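Local coordinates for glycosyl hydrolase family 2, TIM barrel domain protein (Parabacteroides merdae ATCC 43184, PDB 6DXU) that probably hydrolyses beta-glucuronides in the human gut, as a bacterial beta-glucuronidase of glycoside hydrolase family 2, at residues Q793-N796 with G797-L800. Residues are numbered along the deposited sequence; the frame is centred on the assembly and turned at random.
With BCN (bicine), chain L.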
loop_
_atom_site.group_PDB
_atom_site.type_symbol
_atom_site.label_atom_id
_atom_site.label_comp_id
_atom_site.label_asym_id
_atom_site.label_seq_id
_atom_site.Cartn_x
_atom_site.Cartn_y
_atom_site.Cartn_z
ATOM N N GLN D 793 -18.941 -4.535 -48.434
ATOM C CA GLN D 793 -19.240 -3.773 -49.640
ATOM C C GLN D 793 -19.076 -4.673 -50.853
ATOM O O GLN D 793 -18.199 -5.539 -50.884
ATOM C CB GLN D 793 -18.316 -2.556 -49.771
ATOM C CG GLN D 793 -18.669 -1.372 -48.886
ATOM C CD GLN D 793 -17.744 -0.191 -49.135
ATOM O OE1 GLN D 793 -17.107 -0.117 -50.182
ATOM N NE2 GLN D 793 -17.640 0.723 -48.161
ATOM N N ALA D 794 -19.947 -4.493 -51.845
ATOM C CA ALA D 794 -19.844 -5.289 -53.058
ATOM C C ALA D 794 -18.533 -4.994 -53.781
ATOM O O ALA D 794 -17.981 -3.894 -53.691
ATOM C CB ALA D 794 -21.027 -5.001 -53.989
ATOM N N TYR D 795 -18.028 -5.991 -54.490
ATOM C CA TYR D 795 -16.910 -5.806 -55.409
ATOM C C TYR D 795 -17.445 -6.012 -56.822
ATOM O O TYR D 795 -17.793 -7.134 -57.201
ATOM C CB TYR D 795 -15.742 -6.736 -55.092
ATOM C CG TYR D 795 -16.104 -8.072 -54.481
ATOM C CD1 TYR D 795 -16.344 -8.210 -53.099
ATOM C CD2 TYR D 795 -16.171 -9.196 -55.268
ATOM C CE1 TYR D 795 -16.661 -9.464 -52.553
ATOM C CE2 TYR D 795 -16.479 -10.417 -54.745
ATOM C CZ TYR D 795 -16.727 -10.551 -53.394
ATOM O OH TYR D 795 -17.036 -11.785 -52.872
ATOM N N ASN D 796 -17.540 -4.915 -57.575
ATOM C CA ASN D 796 -18.118 -4.913 -58.920
ATOM C C ASN D 796 -19.514 -5.538 -58.927
ATOM O O ASN D 796 -19.869 -6.354 -59.789
ATOM C CB ASN D 796 -17.177 -5.597 -59.906
ATOM C CG ASN D 796 -15.833 -4.890 -59.980
ATOM O OD1 ASN D 796 -14.804 -5.452 -59.625
ATOM N ND2 ASN D 796 -15.850 -3.637 -60.420
ATOM N N GLY D 797 -20.313 -5.117 -57.956
ATOM C CA GLY D 797 -21.689 -5.544 -57.841
ATOM C C GLY D 797 -21.898 -6.944 -57.316
ATOM O O GLY D 797 -23.043 -7.411 -57.299
ATOM N N ARG D 798 -20.844 -7.636 -56.889
ATOM C CA ARG D 798 -21.002 -9.006 -56.422
ATOM C C ARG D 798 -20.458 -9.163 -55.003
ATOM O O ARG D 798 -19.659 -8.355 -54.520
ATOM C CB ARG D 798 -20.362 -9.992 -57.392
ATOM C CG ARG D 798 -19.030 -10.496 -57.026
ATOM C CD ARG D 798 -18.555 -11.425 -58.145
ATOM N NE ARG D 798 -17.115 -11.655 -58.062
ATOM C CZ ARG D 798 -16.213 -10.744 -58.407
ATOM N NH1 ARG D 798 -16.611 -9.545 -58.854
ATOM N NH2 ARG D 798 -14.919 -11.025 -58.295
ATOM N N ALA D 799 -20.953 -10.189 -54.314
ATOM C CA ALA D 799 -20.419 -10.562 -53.013
ATOM C C ALA D 799 -20.553 -12.067 -52.865
ATOM O O ALA D 799 -21.568 -12.647 -53.260
ATOM C CB ALA D 799 -21.145 -9.843 -51.867
ATOM N N LEU D 800 -19.521 -12.689 -52.305
ATOM C CA LEU D 800 -19.486 -14.124 -52.083
ATOM C C LEU D 800 -19.332 -14.406 -50.594
ATOM O O LEU D 800 -18.676 -13.646 -49.873
ATOM C CB LEU D 800 -18.313 -14.772 -52.832
ATOM C CG LEU D 800 -18.154 -14.523 -54.334
ATOM C CD1 LEU D 800 -16.733 -14.852 -54.796
ATOM C CD2 LEU D 800 -19.131 -15.377 -55.071
HETATM N N1 BCN L . -14.705 3.804 -49.032
HETATM C C1 BCN L . -15.583 4.932 -49.281
HETATM C C2 BCN L . -17.007 4.418 -49.482
HETATM O O21 BCN L . -17.201 3.187 -49.654
HETATM O O22 BCN L . -17.978 5.222 -49.478
HETATM C C3 BCN L . -13.844 3.632 -50.198
HETATM C C4 BCN L . -14.588 2.938 -51.342
HETATM O O4 BCN L . -15.152 1.737 -50.888
HETATM C C5 BCN L . -13.853 4.122 -47.886
HETATM C C6 BCN L . -14.420 3.507 -46.608
HETATM O O6 BCN L . -15.280 2.454 -46.956
HETATM O O HOH W 1 -14.622 -8.084 -59.887
HETATM O O HOH W 2 -18.550 -8.578 -61.093
#
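Tyr-795 and Arg-798 pair as the ends of a type I' beta turn, a tight reversal that carries the chain from strand 791-793 of one sheet to strand 798-804 of another in the C-terminal beta domain. Two backbone bonds close it: Tyr-795 N donates to Arg-798 O (2.9 Å), and Arg-798 N to Tyr-795 O (3.1 Å). Both central residues have positive phi, which Asn-796 tolerates and Gly-797 takes up readily.

The guanidinium of Arg-798, carried to the ring edge of Tyr-795 by a chain extended from CG to NE (chi2 -178°), stands 85° from the ring and turns a face to it: Arg-798 CZ lies 3.5 Å from Tyr-795 CD2, while Arg-798 O lies over the ring's centre. Arginine suits this place because its NH1 also reaches a water held by Asn-796 OD1; Asn-796 ND2 bonds His-524 O.

On the incoming arm, Gln-793 points away from the turn, and its NE2 makes weak hydrogen bonds to bicine, which Arg-523 also binds.

An alanine in place of Tyr-795 would probably leave the Arg-798 guanidinium freer to turn and Leu-800 N without its acceptor, since Tyr-795 OH receives that N-H at 2.7 Å along a bent path of 132°.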